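Local coordinates for folylpolyglutamate synthase (FolC) (Helicobacter pylori, PDB 6K8C), which probably catalyses ATP-dependent addition of glutamate to dihydropteroate, making dihydrofolate, and then successive glutamate additions to tetrahydrofolates, giving folylpolyglutamates, at residues A[29-34]-A[121-126]; A[39-44]-A[113-118]; A[312-317]-A[343-348]; A[337-342]-A[379-384]. All blocks are in the same frame, centred on the assembly; numbering follows the deposited sequence.

Contact 1 (A[29-34]-A[121-126]); sequences SRFIQI and YFEYAT
Glu123 reaches from helix 121-132 to Arg30 and Phe31 of helix 28-41. Over segments 29-34 and 121-126 the two helices run nearly parallel (26° between their directions, local axes 11.4 Å apart), in the part of the enzyme built on the Mur ligase middle domain, of the P-loop NTPase clan. The extended chain of Glu123 carries the carboxylate across to Arg30, whose side chain it crosses at about a right angle. The straight half of this salt bridge runs from Arg30 NE to Glu123 OE1 (3.1 Å, 165° at the hydrogen), using the syn lone pair of OE1 and lying in the guanidinium plane. The other half, Arg30 NH2 to Glu123 OE2 at 2.9 Å, is bent and weak, since the carboxylate is rotated out of the guanidinium plane. A bend at chi3 (62°) turns the otherwise extended arginine so that NE and NH2 face the acid. Both oxygens have further partners. OE1 also accepts the backbone N-H of Ser120, just before the helix, which is one half of a capping-box pattern, and OE2 is 2.7 Å from a water that accepts the N-H of Phe31. The aliphatic part of Glu123 runs past the Phe31 side chain in the opposite direction, with its CG 3.5 Å from Phe31 CD1. The Ile34 methyl CD1 packs 3.7 Å from Glu123 OE1. One turn on, Thr126 divides its branches: OG1 bonds to Ser151, while the methyl CG2, anti to the backbone N, lies 3.9 Å from Phe31 CZ.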
# COMPACT_ATOMS: atom_id res chain seq x y z
N SER A 29 -1.29 -24.51 -4.10
CA SER A 29 -0.40 -25.23 -5.00
C SER A 29 -0.38 -24.63 -6.40
O SER A 29 0.56 -24.88 -7.16
CB SER A 29 -0.79 -26.71 -5.07
OG SER A 29 -2.03 -26.88 -5.73
N ARG A 30 -1.40 -23.83 -6.76
CA ARG A 30 -1.47 -23.30 -8.12
C ARG A 30 -0.30 -22.38 -8.41
O ARG A 30 0.46 -22.60 -9.36
CB ARG A 30 -2.80 -22.58 -8.34
CG ARG A 30 -2.98 -22.11 -9.79
CD ARG A 30 -4.31 -21.42 -10.04
NE ARG A 30 -4.46 -20.20 -9.25
CZ ARG A 30 -5.35 -20.05 -8.27
NH1 ARG A 30 -6.17 -21.05 -7.97
NH2 ARG A 30 -5.42 -18.91 -7.60
N PHE A 31 -0.13 -21.32 -7.60
CA PHE A 31 0.90 -20.36 -7.96
C PHE A 31 2.30 -20.92 -7.77
O PHE A 31 3.21 -20.57 -8.53
CB PHE A 31 0.77 -19.05 -7.18
CG PHE A 31 1.65 -17.97 -7.73
CD1 PHE A 31 1.36 -17.40 -8.95
CD2 PHE A 31 2.79 -17.57 -7.05
CE1 PHE A 31 2.17 -16.42 -9.49
CE2 PHE A 31 3.61 -16.59 -7.59
CZ PHE A 31 3.30 -16.01 -8.80
N ILE A 32 2.50 -21.79 -6.78
CA ILE A 32 3.79 -22.48 -6.65
C ILE A 32 4.13 -23.17 -7.96
O ILE A 32 5.26 -23.11 -8.45
CB ILE A 32 3.76 -23.46 -5.47
CG1 ILE A 32 3.70 -22.71 -4.14
CG2 ILE A 32 4.99 -24.37 -5.50
CD1 ILE A 32 3.12 -23.53 -3.01
N GLN A 33 3.13 -23.82 -8.58
CA GLN A 33 3.34 -24.45 -9.87
C GLN A 33 3.49 -23.42 -10.98
O GLN A 33 4.34 -23.56 -11.86
CB GLN A 33 2.18 -25.40 -10.16
CG GLN A 33 2.31 -26.20 -11.45
CD GLN A 33 1.06 -26.99 -11.77
OE1 GLN A 33 0.12 -27.03 -10.97
NE2 GLN A 33 1.04 -27.62 -12.93
N ILE A 34 2.66 -22.36 -10.96
CA ILE A 34 2.78 -21.31 -11.96
C ILE A 34 4.19 -20.73 -11.94
O ILE A 34 4.83 -20.57 -12.99
CB ILE A 34 1.73 -20.20 -11.73
CG1 ILE A 34 0.33 -20.68 -12.11
CG2 ILE A 34 2.09 -18.95 -12.53
CD1 ILE A 34 -0.77 -19.75 -11.60
N TYR A 121 -5.93 -12.78 -11.02
CA TYR A 121 -5.59 -11.38 -11.27
C TYR A 121 -4.30 -10.99 -10.53
O TYR A 121 -3.34 -10.50 -11.15
CB TYR A 121 -6.76 -10.49 -10.84
CG TYR A 121 -6.57 -9.01 -11.03
CD1 TYR A 121 -5.98 -8.23 -10.05
CD2 TYR A 121 -7.03 -8.37 -12.18
CE1 TYR A 121 -5.82 -6.87 -10.21
CE2 TYR A 121 -6.88 -7.01 -12.35
CZ TYR A 121 -6.27 -6.26 -11.36
OH TYR A 121 -6.13 -4.90 -11.51
N PHE A 122 -4.26 -11.21 -9.22
CA PHE A 122 -3.10 -10.80 -8.45
C PHE A 122 -1.88 -11.66 -8.77
O PHE A 122 -0.75 -11.15 -8.75
CB PHE A 122 -3.40 -10.85 -6.95
CG PHE A 122 -2.26 -10.36 -6.09
CD1 PHE A 122 -1.93 -9.02 -6.06
CD2 PHE A 122 -1.51 -11.25 -5.34
CE1 PHE A 122 -0.87 -8.56 -5.28
CE2 PHE A 122 -0.46 -10.81 -4.55
CZ PHE A 122 -0.14 -9.46 -4.53
N GLU A 123 -2.08 -12.95 -9.07
CA GLU A 123 -0.96 -13.79 -9.46
C GLU A 123 -0.32 -13.30 -10.75
O GLU A 123 0.91 -13.34 -10.90
CB GLU A 123 -1.42 -15.25 -9.60
CG GLU A 123 -1.72 -15.90 -8.24
CD GLU A 123 -2.49 -17.20 -8.35
OE1 GLU A 123 -2.88 -17.59 -9.48
OE2 GLU A 123 -2.69 -17.84 -7.30
N TYR A 124 -1.13 -12.81 -11.70
CA TYR A 124 -0.57 -12.27 -12.94
C TYR A 124 0.18 -10.97 -12.69
O TYR A 124 1.24 -10.73 -13.29
CB TYR A 124 -1.68 -12.05 -13.97
CG TYR A 124 -1.14 -11.86 -15.37
CD1 TYR A 124 -0.40 -12.87 -15.99
CD2 TYR A 124 -1.34 -10.68 -16.06
CE1 TYR A 124 0.10 -12.70 -17.27
CE2 TYR A 124 -0.84 -10.50 -17.33
CZ TYR A 124 -0.12 -11.52 -17.93
OH TYR A 124 0.38 -11.34 -19.19
N ALA A 125 -0.36 -10.11 -11.82
CA ALA A 125 0.37 -8.90 -11.44
C ALA A 125 1.73 -9.24 -10.85
O ALA A 125 2.72 -8.55 -11.13
CB ALA A 125 -0.46 -8.08 -10.44
N THR A 126 1.79 -10.30 -10.04
CA THR A 126 3.06 -10.73 -9.46
C THR A 126 4.07 -11.12 -10.54
O THR A 126 5.24 -10.72 -10.48
CB THR A 126 2.82 -11.89 -8.48
OG1 THR A 126 1.94 -11.47 -7.44
CG2 THR A 126 4.13 -12.36 -7.86
O HOH W 1 -2.20 -20.12 -6.00

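Contact 2 (A[39-44]-A[113-118]); sequences KNAFFE and HAFSSA
Phe42 brings the end of its ring against both His113 and Phe115, and this is the tight part of the contact. Its CE2 sits 3.6 Å above one face of the His113 imidazole, offset toward the rim, and its CZ comes to 3.5 Å from His113 NE2. The planes are inclined at 52°, an oblique meeting. Against Phe115 the meeting is edge to edge, with Phe42 CE2 3.8 Å from Phe115 CZ and each atom near the plane of the other ring. Phe115 reaches this place with CG between the backbone N and the carbonyl carbon (chi1 58°), and the CB of His113 lies over one of its faces, toward the rim. The looser side belongs to Ala41, a solvent-exposed residue whose CB lies 3.9 Å from His113 CE1 and 4.0 Å from the edge carbon CE2 of Phe115. The contact is thus wholly van der Waals in character. It joins the end of helix 28-41, which Phe42 leaves, to the start of helix 114-118, where His113 is the N-cap. On the inner side helix 121-132 completes the packing, Met131 against Phe42 and Leu127 against Phe115, while Phe38 of helix 28-41 touches both phenylalanines.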
# COMPACT_ATOMS: atom_id res chain seq x y z
N LYS A 39 9.79 -19.69 -14.06
CA LYS A 39 11.24 -19.67 -13.95
C LYS A 39 11.88 -20.54 -15.02
O LYS A 39 12.88 -20.16 -15.63
CB LYS A 39 11.66 -20.12 -12.55
CG LYS A 39 11.52 -19.04 -11.47
CD LYS A 39 12.07 -19.52 -10.14
CE LYS A 39 11.29 -20.71 -9.61
NZ LYS A 39 11.83 -21.20 -8.32
N ASN A 40 11.29 -21.71 -15.28
CA ASN A 40 11.76 -22.56 -16.37
C ASN A 40 11.65 -21.83 -17.71
O ASN A 40 12.62 -21.77 -18.48
CB ASN A 40 10.95 -23.86 -16.41
CG ASN A 40 11.43 -24.88 -15.38
OD1 ASN A 40 12.59 -24.88 -14.97
ND2 ASN A 40 10.53 -25.78 -14.99
N ALA A 41 10.48 -21.25 -18.00
CA ALA A 41 10.28 -20.64 -19.31
C ALA A 41 11.02 -19.32 -19.45
O ALA A 41 11.33 -18.91 -20.58
CB ALA A 41 8.79 -20.42 -19.57
N PHE A 42 11.29 -18.63 -18.35
CA PHE A 42 11.95 -17.33 -18.45
C PHE A 42 13.26 -17.29 -17.68
O PHE A 42 14.32 -17.54 -18.26
CB PHE A 42 11.00 -16.22 -17.98
CG PHE A 42 9.88 -15.95 -18.94
CD1 PHE A 42 10.04 -15.00 -19.94
CD2 PHE A 42 8.68 -16.64 -18.86
CE1 PHE A 42 9.03 -14.75 -20.84
CE2 PHE A 42 7.66 -16.38 -19.76
CZ PHE A 42 7.84 -15.44 -20.75
N PHE A 43 13.22 -16.99 -16.38
CA PHE A 43 14.46 -16.83 -15.63
C PHE A 43 14.18 -16.91 -14.14
O PHE A 43 13.04 -16.75 -13.68
CB PHE A 43 15.14 -15.50 -15.97
CG PHE A 43 14.30 -14.29 -15.66
CD1 PHE A 43 14.35 -13.70 -14.41
CD2 PHE A 43 13.48 -13.73 -16.63
CE1 PHE A 43 13.59 -12.59 -14.12
CE2 PHE A 43 12.71 -12.62 -16.35
CZ PHE A 43 12.77 -12.05 -15.09
N GLU A 44 15.25 -17.17 -13.38
CA GLU A 44 15.25 -17.08 -11.93
C GLU A 44 15.79 -15.70 -11.58
O GLU A 44 16.97 -15.41 -11.81
CB GLU A 44 16.12 -18.19 -11.33
CG GLU A 44 16.07 -18.33 -9.82
CD GLU A 44 15.97 -19.79 -9.40
OE1 GLU A 44 15.78 -20.06 -8.19
OE2 GLU A 44 16.08 -20.66 -10.28
N HIS A 113 1.89 -18.11 -22.64
CA HIS A 113 2.18 -19.31 -21.88
C HIS A 113 0.97 -19.73 -21.06
O HIS A 113 0.20 -18.90 -20.57
CB HIS A 113 3.38 -19.09 -20.95
CG HIS A 113 4.64 -18.74 -21.68
ND1 HIS A 113 5.69 -19.62 -21.83
CD2 HIS A 113 5.01 -17.60 -22.31
CE1 HIS A 113 6.65 -19.04 -22.51
NE2 HIS A 113 6.27 -17.82 -22.82
N ALA A 114 0.81 -21.05 -20.92
CA ALA A 114 -0.35 -21.60 -20.24
C ALA A 114 -0.44 -21.13 -18.80
O ALA A 114 -1.54 -20.86 -18.29
CB ALA A 114 -0.33 -23.13 -20.31
N PHE A 115 0.71 -21.02 -18.11
CA PHE A 115 0.66 -20.62 -16.70
C PHE A 115 0.12 -19.20 -16.54
O PHE A 115 -0.43 -18.87 -15.48
CB PHE A 115 2.04 -20.76 -16.04
CG PHE A 115 3.13 -19.96 -16.70
CD1 PHE A 115 3.26 -18.60 -16.48
CD2 PHE A 115 4.07 -20.59 -17.51
CE1 PHE A 115 4.27 -17.87 -17.07
CE2 PHE A 115 5.09 -19.87 -18.10
CZ PHE A 115 5.19 -18.50 -17.88
N SER A 116 0.26 -18.36 -17.56
CA SER A 116 -0.29 -17.01 -17.48
C SER A 116 -1.81 -17.02 -17.51
O SER A 116 -2.45 -16.23 -16.81
CB SER A 116 0.27 -16.16 -18.62
OG SER A 116 1.65 -15.93 -18.43
N SER A 117 -2.41 -17.91 -18.32
CA SER A 117 -3.86 -18.01 -18.33
C SER A 117 -4.39 -18.60 -17.03
O SER A 117 -5.51 -18.28 -16.61
CB SER A 117 -4.33 -18.85 -19.51
OG SER A 117 -4.12 -18.17 -20.73
N ALA A 118 -3.60 -19.45 -16.37
CA ALA A 118 -4.02 -20.03 -15.10
C ALA A 118 -3.95 -19.03 -13.95
O ALA A 118 -4.53 -19.28 -12.89
CB ALA A 118 -3.17 -21.26 -14.78

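Contact 3 (A[312-317]-A[343-348]); sequences YNCYQD and RVIKLE
Gln316 lays its CB over one face of the Arg343 guanidinium, 3.2 Å from Arg343 NH2, because the arginine chain folds back at chi2 and chi3. The overlap flanks an isolated antiparallel beta bridge between two loops of the Mur ligase glutamate ligase domain, those following the adjacent parallel strands 308-312 and 331-336. Tyr315 and Val344 form its non-hydrogen-bonded pair, with CA atoms 4.1 Å apart. A bond closes it at each end: Ile345 N to Cys314 O, 2.8 Å and almost straight at 175°, and Gln316 N to Arg343 O, also 2.8 Å but more bent at 149°. The segments then diverge, their end-to-end directions being 117° apart, and no ladder develops. Tyr315 turns a ring edge to the Arg343 carbonyl, while its CE1 touches Val344 CG2. The Gln316 chain bends at chi2, and the Gln316 and Ile345 side chains cross at about a right angle, bringing Gln316 NE2 to 3.3 Å from Ile345 CG1. This buried nitrogen has no polar partner in the model. Asn313 is held much more firmly, ND2 giving a bond to Leu337 O and OD1 accepting the N-H of Cys314. The same OD1 packs 3.3 Å from Ile345 CG2 and receives a bond from a water at 2.9 Å, whose second bond goes to Ile345 O at 2.7 Å.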
# COMPACT_ATOMS: atom_id res chain seq x y z
N TYR A 312 -17.11 10.57 1.84
CA TYR A 312 -16.63 9.65 2.87
C TYR A 312 -17.45 8.36 2.91
O TYR A 312 -18.68 8.38 2.78
CB TYR A 312 -16.68 10.33 4.24
CG TYR A 312 -16.27 9.46 5.42
CD1 TYR A 312 -14.94 9.35 5.79
CD2 TYR A 312 -17.23 8.77 6.15
CE1 TYR A 312 -14.57 8.55 6.87
CE2 TYR A 312 -16.86 7.97 7.22
CZ TYR A 312 -15.53 7.87 7.58
OH TYR A 312 -15.17 7.08 8.65
N ASN A 313 -16.74 7.26 3.13
CA ASN A 313 -17.31 6.03 3.67
C ASN A 313 -16.16 5.27 4.33
O ASN A 313 -15.00 5.64 4.18
CB ASN A 313 -18.01 5.19 2.60
CG ASN A 313 -19.25 4.49 3.12
OD1 ASN A 313 -19.37 4.24 4.33
ND2 ASN A 313 -20.16 4.14 2.23
N CYS A 314 -16.49 4.22 5.07
CA CYS A 314 -15.44 3.46 5.72
C CYS A 314 -15.89 2.03 5.97
O CYS A 314 -17.08 1.70 5.89
CB CYS A 314 -15.01 4.12 7.04
SG CYS A 314 -16.18 3.91 8.38
N TYR A 315 -14.92 1.17 6.26
CA TYR A 315 -15.18 -0.22 6.58
C TYR A 315 -15.68 -0.33 8.02
O TYR A 315 -15.57 0.60 8.83
CB TYR A 315 -13.92 -1.06 6.37
CG TYR A 315 -13.55 -1.23 4.91
CD1 TYR A 315 -14.44 -1.80 4.01
CD2 TYR A 315 -12.31 -0.79 4.43
CE1 TYR A 315 -14.10 -1.95 2.67
CE2 TYR A 315 -11.97 -0.94 3.10
CZ TYR A 315 -12.87 -1.52 2.22
OH TYR A 315 -12.53 -1.66 0.90
N GLN A 316 -16.25 -1.50 8.34
CA GLN A 316 -16.90 -1.70 9.64
C GLN A 316 -15.90 -1.82 10.78
O GLN A 316 -16.28 -1.63 11.95
CB GLN A 316 -17.77 -2.94 9.58
CG GLN A 316 -19.23 -2.66 9.31
CD GLN A 316 -19.99 -2.34 10.57
OE1 GLN A 316 -20.29 -3.23 11.37
NE2 GLN A 316 -20.30 -1.06 10.78
N ASP A 317 -14.64 -2.11 10.48
CA ASP A 317 -13.63 -2.37 11.50
C ASP A 317 -12.90 -1.12 11.95
O ASP A 317 -12.03 -1.21 12.83
CB ASP A 317 -12.62 -3.39 10.98
CG ASP A 317 -12.24 -3.14 9.52
OD1 ASP A 317 -13.14 -3.15 8.65
OD2 ASP A 317 -11.04 -2.93 9.25
N ARG A 343 -18.10 -5.46 3.75
CA ARG A 343 -17.54 -5.01 5.02
C ARG A 343 -17.55 -3.49 5.18
O ARG A 343 -16.84 -2.97 6.04
CB ARG A 343 -16.12 -5.55 5.19
CG ARG A 343 -16.08 -7.03 5.54
CD ARG A 343 -16.95 -7.34 6.77
NE ARG A 343 -16.39 -6.84 8.02
CZ ARG A 343 -17.10 -6.26 8.98
NH1 ARG A 343 -18.41 -6.09 8.85
NH2 ARG A 343 -16.50 -5.84 10.09
N VAL A 344 -18.36 -2.79 4.38
CA VAL A 344 -18.54 -1.36 4.58
C VAL A 344 -19.47 -1.12 5.77
O VAL A 344 -20.38 -1.92 6.04
CB VAL A 344 -19.08 -0.71 3.29
CG1 VAL A 344 -19.56 0.72 3.53
CG2 VAL A 344 -18.02 -0.75 2.20
N ILE A 345 -19.22 -0.03 6.50
CA ILE A 345 -20.10 0.33 7.61
C ILE A 345 -21.55 0.43 7.11
O ILE A 345 -21.82 0.83 5.97
CB ILE A 345 -19.64 1.66 8.25
CG1 ILE A 345 -20.43 1.95 9.53
CG2 ILE A 345 -19.79 2.82 7.29
CD1 ILE A 345 -19.71 2.89 10.47
N LYS A 346 -22.48 0.03 7.97
CA LYS A 346 -23.89 0.13 7.62
C LYS A 346 -24.32 1.59 7.61
O LYS A 346 -23.89 2.39 8.43
CB LYS A 346 -24.74 -0.68 8.61
CG LYS A 346 -24.98 -2.13 8.19
CD LYS A 346 -25.04 -2.27 6.66
CE LYS A 346 -25.43 -3.69 6.25
NZ LYS A 346 -25.71 -3.78 4.78
N LEU A 347 -25.20 1.92 6.65
CA LEU A 347 -25.51 3.31 6.37
C LEU A 347 -26.13 4.01 7.58
O LEU A 347 -25.75 5.14 7.92
CB LEU A 347 -26.45 3.38 5.16
CG LEU A 347 -26.78 4.71 4.48
CD1 LEU A 347 -28.00 5.34 5.13
CD2 LEU A 347 -25.60 5.66 4.47
N GLU A 348 -27.08 3.36 8.25
CA GLU A 348 -27.77 4.00 9.36
C GLU A 348 -26.86 4.16 10.57
O GLU A 348 -27.02 5.11 11.35
CB GLU A 348 -29.03 3.22 9.73
CG GLU A 348 -30.13 3.31 8.68
CD GLU A 348 -30.61 4.73 8.46
OE1 GLU A 348 -30.87 5.43 9.47
OE2 GLU A 348 -30.73 5.15 7.29
O HOH W 2 -22.01 3.24 4.85

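Contact 4 (A[337-342]-A[379-384]); sequences LELHEE and FLVANA
The carboxylate of Glu341 is the flat group that meets the helix, and a methyl, CD1 of Leu380, sits above one of its faces, displaced toward OE2, 3.8 Å from that oxygen. The two side chains cross obliquely; CB and CG of Glu341 approach Leu380 CD2, and the bend at chi2 (71°) turns the carboxylate toward CD1. This is the exposed end of the contact, and the rest is apolar. Leu339 and Leu380 reach toward each other tip to tip, Leu339 CD1 standing 3.7 Å from Leu380 CG. The same methyl, CD1 of Leu339, is 3.6 Å from Val381 CG2, the two side chains crossing at about a right angle, and the second branch, CD2, extends to Ala384 CB at 4.0 Å. The Leu339 fork thus fits against Leu380, Val381 and Ala384, residues that share one side of the helix. At the buried end Leu337 and Val381 slide past each other in opposite directions. There Leu337 CD2 comes to 3.3 Å from Val381 O and 4.0 Å from Val381 CG1. Phe385 and Arg388, further along helix 379-390, border the same leucine. Residues 337, 339 and 341 of the loop, alternate in sequence, therefore face the helix. Such packing of a helix against chain leaving the C-terminal ends of parallel strands, here 331-336, belongs to the alpha/beta fold of the Mur ligase C-terminal domain.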
# COMPACT_ATOMS: atom_id res chain seq x y z
N LEU A 337 -20.49 8.45 0.44
CA LEU A 337 -20.32 7.76 -0.83
C LEU A 337 -20.89 6.35 -0.68
O LEU A 337 -20.21 5.43 -0.21
CB LEU A 337 -18.86 7.73 -1.27
CG LEU A 337 -18.61 7.30 -2.71
CD1 LEU A 337 -19.26 8.25 -3.68
CD2 LEU A 337 -17.12 7.18 -3.00
N GLU A 338 -22.14 6.19 -1.09
CA GLU A 338 -22.84 4.91 -1.01
C GLU A 338 -21.99 3.79 -1.60
O GLU A 338 -21.58 3.86 -2.76
CB GLU A 338 -24.17 5.01 -1.75
CG GLU A 338 -25.20 3.97 -1.33
CD GLU A 338 -26.58 4.58 -1.21
OE1 GLU A 338 -27.07 5.14 -2.21
OE2 GLU A 338 -27.18 4.49 -0.12
N LEU A 339 -21.72 2.77 -0.79
CA LEU A 339 -21.02 1.57 -1.22
C LEU A 339 -21.74 0.36 -0.65
O LEU A 339 -22.10 0.35 0.53
CB LEU A 339 -19.56 1.56 -0.76
CG LEU A 339 -18.58 2.48 -1.49
CD1 LEU A 339 -17.37 2.76 -0.62
CD2 LEU A 339 -18.17 1.88 -2.82
N HIS A 340 -21.95 -0.65 -1.49
CA HIS A 340 -22.68 -1.85 -1.09
C HIS A 340 -21.77 -3.05 -0.86
O HIS A 340 -22.26 -4.13 -0.52
CB HIS A 340 -23.73 -2.18 -2.15
CG HIS A 340 -24.81 -1.14 -2.25
ND1 HIS A 340 -25.91 -1.12 -1.42
CD2 HIS A 340 -24.93 -0.07 -3.07
CE1 HIS A 340 -26.67 -0.08 -1.74
NE2 HIS A 340 -26.10 0.57 -2.73
N GLU A 341 -20.46 -2.88 -1.05
CA GLU A 341 -19.51 -3.91 -0.67
C GLU A 341 -19.68 -4.24 0.81
O GLU A 341 -20.07 -3.40 1.62
CB GLU A 341 -18.08 -3.43 -0.98
CG GLU A 341 -17.75 -3.38 -2.48
CD GLU A 341 -18.46 -2.25 -3.25
OE1 GLU A 341 -19.47 -1.71 -2.76
OE2 GLU A 341 -18.00 -1.91 -4.36
N GLU A 342 -19.38 -5.49 1.16
CA GLU A 342 -20.01 -6.08 2.33
C GLU A 342 -19.42 -5.60 3.65
O GLU A 342 -20.17 -5.35 4.60
CB GLU A 342 -19.96 -7.61 2.24
CG GLU A 342 -21.21 -8.18 1.58
CD GLU A 342 -22.40 -8.22 2.53
OE1 GLU A 342 -23.55 -8.12 2.05
OE2 GLU A 342 -22.17 -8.37 3.75
N PHE A 379 -9.02 2.77 -0.19
CA PHE A 379 -8.78 2.63 -1.62
C PHE A 379 -10.10 2.53 -2.36
O PHE A 379 -10.27 3.10 -3.44
CB PHE A 379 -7.92 1.39 -1.90
CG PHE A 379 -6.43 1.63 -1.81
CD1 PHE A 379 -5.79 1.57 -0.59
CD2 PHE A 379 -5.68 1.88 -2.95
CE1 PHE A 379 -4.43 1.77 -0.49
CE2 PHE A 379 -4.30 2.08 -2.86
CZ PHE A 379 -3.68 2.03 -1.62
N LEU A 380 -11.06 1.82 -1.77
CA LEU A 380 -12.35 1.62 -2.41
C LEU A 380 -13.10 2.93 -2.59
O LEU A 380 -13.61 3.23 -3.67
CB LEU A 380 -13.19 0.63 -1.60
CG LEU A 380 -14.69 0.52 -1.91
CD1 LEU A 380 -14.91 0.05 -3.34
CD2 LEU A 380 -15.37 -0.41 -0.92
N VAL A 381 -13.15 3.74 -1.53
CA VAL A 381 -13.85 5.02 -1.61
C VAL A 381 -13.23 5.91 -2.68
O VAL A 381 -13.94 6.53 -3.48
CB VAL A 381 -13.85 5.72 -0.23
CG1 VAL A 381 -14.14 7.20 -0.39
CG2 VAL A 381 -14.88 5.07 0.68
N ALA A 382 -11.90 5.97 -2.72
CA ALA A 382 -11.24 6.85 -3.68
C ALA A 382 -11.41 6.34 -5.11
O ALA A 382 -11.66 7.13 -6.03
CB ALA A 382 -9.75 6.99 -3.34
N ASN A 383 -11.27 5.03 -5.31
CA ASN A 383 -11.39 4.49 -6.66
C ASN A 383 -12.83 4.55 -7.16
O ASN A 383 -13.06 4.83 -8.34
CB ASN A 383 -10.86 3.05 -6.70
CG ASN A 383 -11.11 2.38 -8.03
OD1 ASN A 383 -12.08 1.64 -8.19
ND2 ASN A 383 -10.25 2.65 -9.00
N ALA A 384 -13.80 4.32 -6.28
CA ALA A 384 -15.20 4.41 -6.68
C ALA A 384 -15.60 5.86 -6.96
O ALA A 384 -16.38 6.12 -7.89
CB ALA A 384 -16.10 3.81 -5.61

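Overall arrangement
The four contacts fall into two groups, one in the part holding the Mur ligase middle domain, the other in the glutamate ligase domain. Contacts 1 and 2 share helix 28-41 and touch each other, contact 2 being nested along the chain inside the loop closed by contact 1. Contact 1 is buried yet depends on a salt bridge and a water, whereas contact 2, nearer the surface, is aromatic and lacks polar bonds. Contacts 3 and 4, centres 9 Å apart, alternate along the chain and meet through Asn313 and Leu337. Both are partly buried, contact 3 relying on backbone bonds between loops and contact 4 on leucine packing against a helix. Contacts 1 and 4 approach to about 9 Å between nearest atoms without touching.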